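Local coordinates for DNA polymerase III subunit beta (Deinococcus radiodurans, PDB 4TRT), which probably forms a ring-shaped homodimer around DNA that tethers DNA polymerases to their template and keeps them processive, at residues V250-T255 with G329-L334; N274-L279 with F315-V320; E282-L287 with Q297-V302; M311-N316 with L333-S338; L321-P326 with Y353-V358. All blocks are in the same frame, centred on the assembly; numbering follows the deposited sequence.

Interaction 1 (V250-T255 with G329-L334); sequences VTLPAT and GDAELL
Leu333 lies beside Val250 in a hydrogen-bonded antiparallel pair, and its side chain can be followed from Val250 O to Leu252. Leu333 CB rests 3.9 Å from Val250 O, and CG lies near both that oxygen and Leu252 CD2. Leu333 CD1 meets the same methyl, 4.1 Å from Leu252 CD2. The two leucines cross at about a right angle on the buried face that also carries Val250 and Ala331. Leu252 has its CG tucked between the backbone N and the carbonyl carbon (chi1 72°), which brings CD2 over Ala331, 4.2 Å from Ala331 CB. On the other face the side chains of Thr251 and Glu332 lie side by side, OG1 against CG, while the Glu332 carboxylate turns to a salt bridge with Arg345. Four backbone bonds join the strands, from Val250 N to Leu333 O (2.9 Å) through to Ala331 N to Leu252 O (2.8 Å). Pro253 ends the strand as N-cap, and Ala254 N, in the first helical turn, donates to Gly329 O (2.9 Å). Strand 248-253 thus passes into helix 254-265, the strand-to-helix step of the beta-subunit domain fold, in which sheets support the helices that line the inside of the ring.

Interaction 2 (N274-L279 with F315-V320); sequences NRVEFL and FNARHV
Phe315 presents the edge of its ring to one face of Phe278 in a T-shaped pair, with the planes at 78° and the centroids 5.0 Å apart. The closest approach is Phe315 CD2 to Phe278 CD1 (3.6 Å), offset toward the rim of the Phe278 ring. Val320 arrives from the helix at the edge of that same ring, its CG1 4.1 Å from Phe278 CZ. Two residues before Phe278, Val276 turns CG1 into the position between its backbone N and carbonyl carbon (chi1 58°), from where this methyl packs against Ala317 CB at 3.7 Å. Val276 and Phe315 also form a reciprocal pair of backbone hydrogen bonds, joining strands 275-281 and 310-316 of the four-stranded antiparallel sheet just where the second of them gives way to helix 317-324. Asn316 is the N-cap of this helix, its OD1 accepting weak bonds from Arg318 N and His319 N. Asn274 lies beside it: the two side chains point the same way, their amide planes turned 53° apart. Asn274 ND2 gives OD1 of Asn316 a third donor at 3.1 Å; OD1 lies in the plane of the Asn274 amide, but the donor stands above the carbonyl plane of Asn316. The backbone of Asn274 contributes too: its O accepts from Ala317 N (2.9 Å) in the first turn. The same ND2 also lies against Arg318 CB.

Interaction 3 (E282-L287 with Q297-V302); sequences EGTLRL and QDTLSV
A beta hairpin brings strands 284-290 and 294-301 together as antiparallel neighbours, and its two faces differ sharply in character. On one, the guanidinium of Arg286 is stacked on the side-chain amide of Gln297: the planes are 24° apart, and Gln297 NE2 sits over the centre of the flat group, 3.5 Å from Arg286 CZ. The arginine leaves the backbone with CG anti to N (chi1 -168°), passes Thr299 with its CG 3.6 Å from Thr299 OG1, and bends at chi3 before reaching the glutamine. The charge has its partner on the adjoining strand, where Arg286 NH2 forms a salt bridge with Glu277. With an alanine here, Glu277 would probably lose its counter-charge and the Gln297 amide would be freer to turn. On the same face the threonines meet obliquely, Thr284 CB against Thr299 CG2 (3.8 Å). The opposite face is largely apolar, with Val302 CG1 packed on Leu285 CB, also at 3.8 Å. Reciprocal backbone bonds join Leu285 to Leu300 and Leu287 to Asp298. A further bond, Val302 N to Gly283 O (3.0 Å), continues the pairing beyond the strands; its donor stands well above the carbonyl plane. Asp298, whose carboxylate leads away to a salt bridge with Arg263, pairs together with Gln297 with a strand of the second subunit, and the sheet therefore runs on across the dimer interface. Leu285 and Leu287 pack on helix 254-265 and, on the adjoining strand 275-281, against Phe278.

Interaction 4 (M311-N316 with L333-S338); sequences MSLAFN and LLFSGS
Leu313 lays its CD1 methyl over one face of the Phe335 ring, 4.1 Å from the centroid and 18° off the ring normal, a CH-pi contact. The second branch reaches past the rim: Leu313 CD2 is 3.6 Å from Phe335 CD1 and also close to Gly337 O. At the ring's edge stands the far end of Phe315, with CZ 4.0 Å from Phe335 CE1. Met311 comes from the other end of the strand. With CG anti to the backbone N (chi1 -160°), its chain runs out to place Met311 SD 3.7 Å from Phe335 CB and against Gly337 C; the sulfur lies oblique to the ring in a Met-aromatic contact, and a bend at chi3 sets CE beside Gly337 CA. Replacing this methionine by an alanine takes the sulfur and methyl away from Gly337 and is likely to open a gap beside Phe335 CB. No direct hydrogen bond crosses here. One water bridges the backbones instead, accepting from Ala314 N (2.9 Å) and donating to Ser338 O, while Ser338 CB lies against Ser312 O. The short strand segments run at 101° to each other and approach no closer than 10.6 Å, so they meet through Phe335, Leu313 and Met311, with the backbone of Gly337 and Ser338 packing alongside. Strands from two antiparallel sheets, set nearly perpendicular and joined by an apolar core, are how this C-terminal domain is built.

Interaction 5 (L321-P326 with Y353-V358); sequences LDALGP and YMAVMV. Unlike the reference sequence in segment 353-358: Tyr353 (reference Val), Met354 (reference Tyr), Ala355 (reference Gly), Val356 (reference Gly), Met357 (reference His), Val358 (reference Gly).
Tyr353 and Ala323 form the tight part of this contact. Tyr353 OH donates to Ala323 O at 2.6 Å, approaching 18° from the carbonyl plane with a C=O...donor angle of 123°, and the same hydroxyl is hydrogen-bonded to Tyr142 OH, so two partners hold the tip of the ring. A chi1 of 174°, with CG turned opposite the backbone N, carries the ring across to the helix. Pro326 closes over one face: its CB stands 3.8 Å from the centroid of the Tyr353 ring, almost exactly on the normal, and its CG lies 3.7 Å from Tyr353 CZ. This is a CH-pi contact, and between proline and hydrogen bond the ring probably has little freedom to rotate. Beside it the two small methyls allow the backbones to draw near, Ala323 CB meeting Ala355 CB at 3.6 Å. Packing is less close along the strand, where Met357, bent at chi2 and chi3, brings its SD only to 4.0 Å from Ala323 CB. The outer side is looser still: Gly325 is exposed, and Asp322, partly exposed, directs its carboxylate to a salt bridge with Arg174. Strand 353-357 runs between strands 342-346 and 175-181, joining the C-terminal to the central domain within one sheet, while helix 317-324 covers it and Ser139 of helix 130-140 touches both Pro326 and Tyr353.

In the fold
From the N-terminal side, interaction 1 opens on strand 248-253 and closes the longest loop only at strand 330-335. Nested inside it, interaction 2 starts at 274-279 and closes at 315-320, and within that loop the hairpin of interaction 3 opens and closes. Interaction 4 begins on the strand where interaction 2 ends and finishes on the strand used by interaction 1, tying the four-stranded sheet to the larger one. Interaction 5, opening on helix 317-324, crosses interactions 1 and 4 to close at strand 353-357, which adjoins the central domain. Val302 of interaction 3 packs on Leu252 of interaction 1, and Phe315, common to interactions 2 and 4, touches Met357 of interaction 5.

Interaction 1 (V250-T255 with G329-L334)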
# COMPACT_ATOMS: atom_id res chain seq x y z
N VAL A 250 -4.60 5.90 -36.72
CA VAL A 250 -3.54 6.66 -36.08
C VAL A 250 -2.65 5.66 -35.37
O VAL A 250 -3.14 4.74 -34.72
CB VAL A 250 -4.12 7.68 -35.06
CG1 VAL A 250 -3.01 8.31 -34.22
CG2 VAL A 250 -4.90 8.77 -35.80
N THR A 251 -1.33 5.81 -35.53
CA THR A 251 -0.39 4.93 -34.89
C THR A 251 0.56 5.80 -34.06
O THR A 251 1.05 6.83 -34.56
CB THR A 251 0.38 4.15 -35.99
OG1 THR A 251 -0.54 3.32 -36.72
CG2 THR A 251 1.43 3.31 -35.38
N LEU A 252 0.84 5.39 -32.83
CA LEU A 252 1.70 6.16 -31.94
C LEU A 252 2.19 5.30 -30.79
O LEU A 252 1.63 4.23 -30.54
CB LEU A 252 0.96 7.41 -31.43
CG LEU A 252 -0.14 7.19 -30.40
CD1 LEU A 252 -0.69 8.54 -29.98
CD2 LEU A 252 -1.29 6.29 -30.88
N PRO A 253 3.20 5.77 -30.06
CA PRO A 253 3.72 5.01 -28.92
C PRO A 253 2.68 4.84 -27.83
O PRO A 253 2.04 5.82 -27.43
CB PRO A 253 4.88 5.87 -28.42
CG PRO A 253 5.26 6.72 -29.59
CD PRO A 253 3.98 7.01 -30.28
N ALA A 254 2.49 3.61 -27.38
CA ALA A 254 1.46 3.29 -26.40
C ALA A 254 1.69 4.02 -25.09
O ALA A 254 0.75 4.52 -24.48
CB ALA A 254 1.43 1.79 -26.15
N THR A 255 2.94 4.08 -24.65
CA THR A 255 3.23 4.64 -23.33
C THR A 255 2.97 6.13 -23.32
O THR A 255 2.39 6.66 -22.35
CB THR A 255 4.67 4.35 -22.89
OG1 THR A 255 4.82 2.94 -22.69
CG2 THR A 255 5.03 5.11 -21.60
N GLY A 329 4.21 -1.04 -26.66
CA GLY A 329 4.96 -0.68 -27.84
C GLY A 329 4.26 0.44 -28.59
O GLY A 329 4.36 1.60 -28.22
N ASP A 330 3.59 0.09 -29.67
CA ASP A 330 2.83 1.09 -30.41
C ASP A 330 1.36 0.71 -30.47
O ASP A 330 1.01 -0.46 -30.58
CB ASP A 330 3.43 1.24 -31.81
CG ASP A 330 4.85 1.79 -31.75
OD1 ASP A 330 5.04 3.00 -31.48
OD2 ASP A 330 5.79 0.99 -31.95
N ALA A 331 0.51 1.72 -30.29
CA ALA A 331 -0.92 1.54 -30.39
C ALA A 331 -1.40 1.94 -31.78
O ALA A 331 -0.85 2.86 -32.39
CB ALA A 331 -1.63 2.37 -29.33
N GLU A 332 -2.43 1.25 -32.26
CA GLU A 332 -3.13 1.55 -33.48
C GLU A 332 -4.55 1.90 -33.09
O GLU A 332 -5.23 1.12 -32.43
CB GLU A 332 -3.13 0.31 -34.38
CG GLU A 332 -2.84 0.55 -35.83
CD GLU A 332 -2.61 -0.78 -36.57
OE1 GLU A 332 -3.56 -1.56 -36.66
OE2 GLU A 332 -1.48 -1.05 -37.03
N LEU A 333 -5.00 3.10 -33.46
CA LEU A 333 -6.37 3.54 -33.16
C LEU A 333 -7.11 3.63 -34.48
O LEU A 333 -6.68 4.36 -35.38
CB LEU A 333 -6.37 4.92 -32.47
CG LEU A 333 -5.30 5.18 -31.41
CD1 LEU A 333 -5.40 6.60 -30.89
CD2 LEU A 333 -5.39 4.14 -30.28
N LEU A 334 -8.22 2.91 -34.60
CA LEU A 334 -8.99 2.86 -35.81
C LEU A 334 -10.37 3.47 -35.54
O LEU A 334 -11.13 2.95 -34.72
CB LEU A 334 -9.16 1.42 -36.26
CG LEU A 334 -7.91 0.56 -36.41
CD1 LEU A 334 -8.35 -0.87 -36.72
CD2 LEU A 334 -7.00 1.09 -37.50
O HOH W 1 5.34 2.76 -25.76
O HOH W 2 4.29 0.38 -24.14

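Interaction 2 (N274-L279 with F315-V320)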
# COMPACT_ATOMS: atom_id res chain seq x y z
N ASN A 274 -15.92 11.21 -17.15
CA ASN A 274 -14.49 11.43 -17.33
C ASN A 274 -14.16 11.89 -18.75
O ASN A 274 -13.24 11.38 -19.37
CB ASN A 274 -13.71 10.15 -17.02
CG ASN A 274 -14.10 9.52 -15.70
OD1 ASN A 274 -13.93 10.12 -14.65
ND2 ASN A 274 -14.64 8.30 -15.76
N ARG A 275 -14.91 12.86 -19.26
CA ARG A 275 -14.82 13.25 -20.66
C ARG A 275 -13.41 13.71 -21.12
O ARG A 275 -12.84 14.65 -20.56
CB ARG A 275 -15.85 14.34 -20.95
CG ARG A 275 -15.96 14.73 -22.41
CD ARG A 275 -16.91 15.89 -22.57
NE ARG A 275 -16.93 16.33 -23.95
CZ ARG A 275 -17.72 15.82 -24.90
NH1 ARG A 275 -18.57 14.84 -24.63
NH2 ARG A 275 -17.65 16.31 -26.13
N VAL A 276 -12.88 13.05 -22.14
CA VAL A 276 -11.66 13.48 -22.81
C VAL A 276 -11.86 13.57 -24.33
O VAL A 276 -12.36 12.62 -24.96
CB VAL A 276 -10.47 12.55 -22.50
CG1 VAL A 276 -10.79 11.11 -22.92
CG2 VAL A 276 -9.20 13.04 -23.18
N GLU A 277 -11.48 14.71 -24.91
CA GLU A 277 -11.59 14.92 -26.34
C GLU A 277 -10.31 14.45 -27.03
O GLU A 277 -9.20 14.68 -26.55
CB GLU A 277 -11.88 16.40 -26.65
CG GLU A 277 -11.76 16.82 -28.11
CD GLU A 277 -11.78 18.34 -28.26
OE1 GLU A 277 -12.65 19.01 -27.62
OE2 GLU A 277 -10.94 18.89 -29.01
N PHE A 278 -10.50 13.74 -28.14
CA PHE A 278 -9.40 13.31 -29.00
C PHE A 278 -9.55 14.14 -30.27
O PHE A 278 -10.60 14.07 -30.91
CB PHE A 278 -9.58 11.86 -29.41
CG PHE A 278 -9.03 10.87 -28.44
CD1 PHE A 278 -9.37 10.90 -27.11
CD2 PHE A 278 -8.23 9.84 -28.90
CE1 PHE A 278 -8.88 9.96 -26.23
CE2 PHE A 278 -7.74 8.89 -28.02
CZ PHE A 278 -8.07 8.96 -26.68
N LEU A 279 -8.55 14.93 -30.62
CA LEU A 279 -8.57 15.66 -31.88
C LEU A 279 -7.36 15.24 -32.71
O LEU A 279 -6.22 15.51 -32.35
CB LEU A 279 -8.55 17.17 -31.65
CG LEU A 279 -8.47 18.08 -32.89
CD1 LEU A 279 -9.71 17.90 -33.75
CD2 LEU A 279 -8.30 19.53 -32.47
N PHE A 315 -14.41 10.60 -25.50
CA PHE A 315 -14.38 9.31 -24.83
C PHE A 315 -14.36 9.45 -23.30
O PHE A 315 -13.85 10.43 -22.76
CB PHE A 315 -13.12 8.51 -25.22
CG PHE A 315 -13.06 8.09 -26.67
CD1 PHE A 315 -13.88 7.09 -27.15
CD2 PHE A 315 -12.18 8.69 -27.55
CE1 PHE A 315 -13.82 6.70 -28.49
CE2 PHE A 315 -12.12 8.31 -28.89
CZ PHE A 315 -12.94 7.31 -29.36
N ASN A 316 -14.86 8.42 -22.62
CA ASN A 316 -14.63 8.23 -21.18
C ASN A 316 -13.15 7.88 -20.98
O ASN A 316 -12.72 6.77 -21.35
CB ASN A 316 -15.55 7.09 -20.68
CG ASN A 316 -15.47 6.84 -19.18
OD1 ASN A 316 -14.43 6.99 -18.54
ND2 ASN A 316 -16.59 6.43 -18.62
N ALA A 317 -12.38 8.81 -20.41
CA ALA A 317 -10.93 8.60 -20.20
C ALA A 317 -10.60 7.32 -19.41
O ALA A 317 -9.58 6.66 -19.68
CB ALA A 317 -10.29 9.80 -19.51
N ARG A 318 -11.42 6.97 -18.44
CA ARG A 318 -11.18 5.75 -17.66
C ARG A 318 -11.31 4.51 -18.56
O ARG A 318 -10.50 3.58 -18.47
CB ARG A 318 -12.15 5.62 -16.47
CG ARG A 318 -11.96 4.30 -15.71
CD ARG A 318 -12.74 4.24 -14.41
NE ARG A 318 -12.40 5.31 -13.46
CZ ARG A 318 -11.32 5.34 -12.67
NH1 ARG A 318 -10.42 4.35 -12.70
NH2 ARG A 318 -11.13 6.37 -11.85
N HIS A 319 -12.32 4.51 -19.42
CA HIS A 319 -12.50 3.41 -20.38
C HIS A 319 -11.39 3.38 -21.40
O HIS A 319 -10.98 2.32 -21.84
CB HIS A 319 -13.88 3.46 -21.03
CG HIS A 319 -15.01 3.24 -20.02
ND1 HIS A 319 -16.30 3.10 -20.38
CD2 HIS A 319 -14.98 3.12 -18.62
CE1 HIS A 319 -17.05 2.92 -19.28
NE2 HIS A 319 -16.24 2.92 -18.20
N VAL A 320 -10.86 4.55 -21.74
CA VAL A 320 -9.72 4.64 -22.65
C VAL A 320 -8.51 3.93 -22.03
O VAL A 320 -7.85 3.11 -22.68
CB VAL A 320 -9.36 6.10 -23.03
CG1 VAL A 320 -7.99 6.16 -23.68
CG2 VAL A 320 -10.41 6.70 -23.96

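Interaction 3 (E282-L287 with Q297-V302)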
# COMPACT_ATOMS: atom_id res chain seq x y z
N GLU A 282 -3.30 17.00 -38.75
CA GLU A 282 -1.95 17.38 -39.20
C GLU A 282 -0.84 16.59 -38.51
O GLU A 282 0.12 17.16 -38.03
CB GLU A 282 -1.74 18.89 -39.01
CG GLU A 282 -2.70 19.72 -39.85
CD GLU A 282 -2.44 21.21 -39.73
OE1 GLU A 282 -2.39 21.72 -38.60
OE2 GLU A 282 -2.31 21.87 -40.78
N GLY A 283 -0.99 15.27 -38.49
CA GLY A 283 -0.00 14.39 -37.88
C GLY A 283 0.15 14.56 -36.39
O GLY A 283 1.21 14.25 -35.84
N THR A 284 -0.90 15.05 -35.72
CA THR A 284 -0.90 15.14 -34.27
C THR A 284 -2.21 14.63 -33.67
O THR A 284 -3.26 14.66 -34.32
CB THR A 284 -0.67 16.60 -33.76
OG1 THR A 284 -1.80 17.42 -34.06
CG2 THR A 284 0.63 17.21 -34.35
N LEU A 285 -2.14 14.15 -32.43
CA LEU A 285 -3.32 13.85 -31.64
C LEU A 285 -3.29 14.79 -30.45
O LEU A 285 -2.32 14.80 -29.68
CB LEU A 285 -3.31 12.39 -31.18
CG LEU A 285 -4.34 12.01 -30.10
CD1 LEU A 285 -5.77 12.23 -30.60
CD2 LEU A 285 -4.13 10.57 -29.66
N ARG A 286 -4.33 15.59 -30.31
CA ARG A 286 -4.48 16.44 -29.14
C ARG A 286 -5.54 15.86 -28.23
O ARG A 286 -6.64 15.51 -28.66
CB ARG A 286 -4.86 17.86 -29.55
CG ARG A 286 -4.75 18.85 -28.42
CD ARG A 286 -5.36 20.18 -28.78
NE ARG A 286 -6.81 20.11 -28.74
CZ ARG A 286 -7.61 21.11 -29.09
NH1 ARG A 286 -7.11 22.26 -29.51
NH2 ARG A 286 -8.93 20.95 -29.02
N LEU A 287 -5.20 15.75 -26.95
CA LEU A 287 -6.15 15.32 -25.93
C LEU A 287 -6.54 16.54 -25.12
O LEU A 287 -5.66 17.34 -24.78
CB LEU A 287 -5.49 14.30 -25.02
CG LEU A 287 -4.97 13.09 -25.80
CD1 LEU A 287 -4.25 12.19 -24.83
CD2 LEU A 287 -6.12 12.36 -26.47
N GLN A 297 -4.67 20.37 -22.02
CA GLN A 297 -4.43 19.83 -23.35
C GLN A 297 -3.04 19.23 -23.43
O GLN A 297 -2.08 19.81 -22.89
CB GLN A 297 -4.52 20.93 -24.41
CG GLN A 297 -5.92 21.50 -24.60
CD GLN A 297 -5.98 22.59 -25.65
OE1 GLN A 297 -4.96 23.14 -26.06
NE2 GLN A 297 -7.20 22.92 -26.09
N ASP A 298 -2.92 18.09 -24.10
CA ASP A 298 -1.63 17.49 -24.42
C ASP A 298 -1.60 17.11 -25.89
O ASP A 298 -2.60 16.60 -26.42
CB ASP A 298 -1.38 16.27 -23.54
CG ASP A 298 0.09 16.00 -23.30
OD1 ASP A 298 0.97 16.67 -23.91
OD2 ASP A 298 0.39 15.09 -22.51
N THR A 299 -0.48 17.36 -26.56
CA THR A 299 -0.39 17.10 -28.01
C THR A 299 0.73 16.11 -28.30
O THR A 299 1.86 16.29 -27.83
CB THR A 299 -0.16 18.42 -28.80
OG1 THR A 299 -1.21 19.35 -28.50
CG2 THR A 299 -0.13 18.18 -30.32
N LEU A 300 0.40 15.07 -29.07
CA LEU A 300 1.33 14.00 -29.44
C LEU A 300 1.49 13.93 -30.96
O LEU A 300 0.51 14.05 -31.69
CB LEU A 300 0.82 12.64 -28.95
CG LEU A 300 0.65 12.41 -27.46
CD1 LEU A 300 -0.06 11.08 -27.20
CD2 LEU A 300 1.99 12.45 -26.75
N SER A 301 2.72 13.70 -31.41
CA SER A 301 3.00 13.38 -32.80
C SER A 301 2.52 11.97 -33.09
O SER A 301 2.72 11.07 -32.29
CB SER A 301 4.49 13.48 -33.10
OG SER A 301 4.95 14.78 -32.80
N VAL A 302 1.85 11.80 -34.22
CA VAL A 302 1.35 10.49 -34.63
C VAL A 302 1.55 10.29 -36.13
O VAL A 302 1.84 11.23 -36.87
CB VAL A 302 -0.16 10.31 -34.31
CG1 VAL A 302 -0.43 10.47 -32.82
CG2 VAL A 302 -1.02 11.30 -35.11

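Interaction 4 (M311-N316 with L333-S338)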
# COMPACT_ATOMS: atom_id res chain seq x y z
N MET A 311 -10.37 14.54 -37.30
CA MET A 311 -11.51 14.02 -36.58
C MET A 311 -11.46 14.44 -35.12
O MET A 311 -10.39 14.49 -34.51
CB MET A 311 -11.57 12.48 -36.67
CG MET A 311 -12.94 11.92 -36.36
SD MET A 311 -13.07 10.13 -36.60
CE MET A 311 -13.19 9.98 -38.39
N SER A 312 -12.64 14.74 -34.58
CA SER A 312 -12.81 15.09 -33.19
C SER A 312 -13.78 14.12 -32.53
O SER A 312 -14.92 13.96 -32.99
CB SER A 312 -13.35 16.51 -33.06
OG SER A 312 -13.33 16.88 -31.69
N LEU A 313 -13.32 13.48 -31.46
CA LEU A 313 -14.11 12.48 -30.75
C LEU A 313 -14.05 12.74 -29.25
O LEU A 313 -13.14 13.43 -28.77
CB LEU A 313 -13.59 11.07 -31.04
CG LEU A 313 -13.32 10.66 -32.49
CD1 LEU A 313 -11.83 10.80 -32.81
CD2 LEU A 313 -13.81 9.25 -32.76
N ALA A 314 -15.04 12.22 -28.53
CA ALA A 314 -15.09 12.31 -27.07
C ALA A 314 -15.24 10.92 -26.49
O ALA A 314 -16.12 10.15 -26.92
CB ALA A 314 -16.28 13.17 -26.64
N PHE A 315 -14.41 10.60 -25.50
CA PHE A 315 -14.38 9.31 -24.83
C PHE A 315 -14.36 9.45 -23.30
O PHE A 315 -13.85 10.43 -22.76
CB PHE A 315 -13.12 8.51 -25.22
CG PHE A 315 -13.06 8.09 -26.67
CD1 PHE A 315 -13.88 7.09 -27.15
CD2 PHE A 315 -12.18 8.69 -27.55
CE1 PHE A 315 -13.82 6.70 -28.49
CE2 PHE A 315 -12.12 8.31 -28.89
CZ PHE A 315 -12.94 7.31 -29.36
N ASN A 316 -14.86 8.42 -22.62
CA ASN A 316 -14.63 8.23 -21.18
C ASN A 316 -13.15 7.88 -20.98
O ASN A 316 -12.72 6.77 -21.35
CB ASN A 316 -15.55 7.09 -20.68
CG ASN A 316 -15.47 6.84 -19.18
OD1 ASN A 316 -14.43 6.99 -18.54
ND2 ASN A 316 -16.59 6.43 -18.62
N LEU A 333 -5.00 3.10 -33.46
CA LEU A 333 -6.37 3.54 -33.16
C LEU A 333 -7.11 3.63 -34.48
O LEU A 333 -6.68 4.36 -35.38
CB LEU A 333 -6.37 4.92 -32.47
CG LEU A 333 -5.30 5.18 -31.41
CD1 LEU A 333 -5.40 6.60 -30.89
CD2 LEU A 333 -5.39 4.14 -30.28
N LEU A 334 -8.22 2.91 -34.60
CA LEU A 334 -8.99 2.86 -35.81
C LEU A 334 -10.37 3.47 -35.54
O LEU A 334 -11.13 2.95 -34.72
CB LEU A 334 -9.16 1.42 -36.26
CG LEU A 334 -7.91 0.56 -36.41
CD1 LEU A 334 -8.35 -0.87 -36.72
CD2 LEU A 334 -7.00 1.09 -37.50
N PHE A 335 -10.68 4.55 -36.25
CA PHE A 335 -11.89 5.33 -36.02
C PHE A 335 -12.85 5.15 -37.18
O PHE A 335 -12.44 5.20 -38.35
CB PHE A 335 -11.54 6.81 -35.88
CG PHE A 335 -10.63 7.10 -34.74
CD1 PHE A 335 -11.07 6.95 -33.43
CD2 PHE A 335 -9.33 7.52 -34.97
CE1 PHE A 335 -10.24 7.24 -32.37
CE2 PHE A 335 -8.48 7.79 -33.91
CZ PHE A 335 -8.95 7.66 -32.61
N SER A 336 -14.12 4.92 -36.85
CA SER A 336 -15.14 4.76 -37.88
C SER A 336 -15.90 6.07 -38.12
O SER A 336 -16.69 6.14 -39.05
CB SER A 336 -16.10 3.63 -37.52
OG SER A 336 -16.85 3.91 -36.34
N GLY A 337 -15.67 7.08 -37.29
CA GLY A 337 -16.46 8.32 -37.35
C GLY A 337 -16.46 9.04 -36.01
O GLY A 337 -16.13 8.45 -34.96
N SER A 338 -16.81 10.33 -36.02
CA SER A 338 -16.66 11.16 -34.82
C SER A 338 -17.55 10.72 -33.66
O SER A 338 -17.20 10.92 -32.51
CB SER A 338 -16.93 12.63 -35.12
OG SER A 338 -18.24 12.78 -35.58
O HOH W 3 -17.52 11.87 -30.08

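Interaction 5 (L321-P326 with Y353-V358)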
# COMPACT_ATOMS: atom_id res chain seq x y z
N LEU A 321 -8.23 4.25 -20.78
CA LEU A 321 -7.10 3.66 -20.07
C LEU A 321 -7.30 2.16 -19.88
O LEU A 321 -6.34 1.39 -20.04
CB LEU A 321 -6.85 4.35 -18.74
CG LEU A 321 -6.35 5.80 -18.86
CD1 LEU A 321 -6.14 6.41 -17.49
CD2 LEU A 321 -5.08 5.88 -19.70
N ASP A 322 -8.52 1.74 -19.56
CA ASP A 322 -8.86 0.30 -19.50
C ASP A 322 -8.49 -0.37 -20.82
O ASP A 322 -7.84 -1.41 -20.83
CB ASP A 322 -10.36 0.07 -19.29
CG ASP A 322 -10.86 0.38 -17.90
OD1 ASP A 322 -10.07 0.46 -16.94
OD2 ASP A 322 -12.09 0.51 -17.76
N ALA A 323 -8.94 0.22 -21.93
CA ALA A 323 -8.78 -0.37 -23.25
C ALA A 323 -7.30 -0.42 -23.68
O ALA A 323 -6.88 -1.38 -24.31
CB ALA A 323 -9.61 0.39 -24.28
N LEU A 324 -6.54 0.62 -23.34
CA LEU A 324 -5.12 0.69 -23.69
C LEU A 324 -4.21 -0.19 -22.84
O LEU A 324 -3.08 -0.49 -23.25
CB LEU A 324 -4.61 2.13 -23.61
CG LEU A 324 -5.20 3.07 -24.63
CD1 LEU A 324 -4.69 4.48 -24.34
CD2 LEU A 324 -4.82 2.63 -26.05
N GLY A 325 -4.69 -0.57 -21.66
CA GLY A 325 -3.88 -1.28 -20.67
C GLY A 325 -3.03 -2.40 -21.23
O GLY A 325 -1.82 -2.40 -21.03
N PRO A 326 -3.65 -3.35 -21.94
CA PRO A 326 -2.92 -4.48 -22.53
C PRO A 326 -2.06 -4.17 -23.76
O PRO A 326 -1.40 -5.05 -24.27
CB PRO A 326 -4.03 -5.45 -22.92
CG PRO A 326 -5.21 -5.06 -22.09
CD PRO A 326 -5.11 -3.56 -22.01
N TYR A 353 -4.89 -9.07 -29.23
CA TYR A 353 -5.78 -8.22 -28.41
C TYR A 353 -6.48 -7.15 -29.20
O TYR A 353 -5.90 -6.56 -30.08
CB TYR A 353 -5.02 -7.54 -27.27
CG TYR A 353 -5.84 -6.53 -26.47
CD1 TYR A 353 -6.79 -6.94 -25.54
CD2 TYR A 353 -5.67 -5.16 -26.67
CE1 TYR A 353 -7.53 -6.00 -24.82
CE2 TYR A 353 -6.41 -4.23 -25.95
CZ TYR A 353 -7.34 -4.66 -25.03
OH TYR A 353 -8.06 -3.73 -24.31
N MET A 354 -7.73 -6.85 -28.84
CA MET A 354 -8.47 -5.78 -29.49
C MET A 354 -9.52 -5.25 -28.50
O MET A 354 -10.17 -6.03 -27.82
CB MET A 354 -9.16 -6.39 -30.71
CG MET A 354 -10.02 -5.47 -31.54
SD MET A 354 -11.03 -6.49 -32.64
CE MET A 354 -9.92 -7.82 -33.06
N ALA A 355 -9.65 -3.93 -28.46
CA ALA A 355 -10.67 -3.25 -27.66
C ALA A 355 -11.58 -2.48 -28.62
O ALA A 355 -11.09 -1.83 -29.54
CB ALA A 355 -10.04 -2.29 -26.67
N VAL A 356 -12.89 -2.56 -28.38
CA VAL A 356 -13.84 -1.70 -29.07
C VAL A 356 -14.36 -0.71 -28.04
O VAL A 356 -14.80 -1.11 -26.95
CB VAL A 356 -15.01 -2.50 -29.67
CG1 VAL A 356 -16.04 -1.56 -30.31
CG2 VAL A 356 -14.49 -3.51 -30.68
N MET A 357 -14.29 0.56 -28.40
CA MET A 357 -14.71 1.67 -27.57
C MET A 357 -15.86 2.41 -28.23
O MET A 357 -15.81 2.65 -29.43
CB MET A 357 -13.58 2.68 -27.48
CG MET A 357 -12.43 2.29 -26.57
SD MET A 357 -12.48 3.09 -24.97
CE MET A 357 -13.44 4.60 -25.15
N VAL A 358 -16.86 2.80 -27.45
CA VAL A 358 -17.89 3.70 -27.92
C VAL A 358 -17.55 5.14 -27.54
O VAL A 358 -16.82 5.37 -26.58
CB VAL A 358 -19.26 3.31 -27.34
CG1 VAL A 358 -19.60 1.86 -27.74
CG2 VAL A 358 -19.32 3.50 -25.82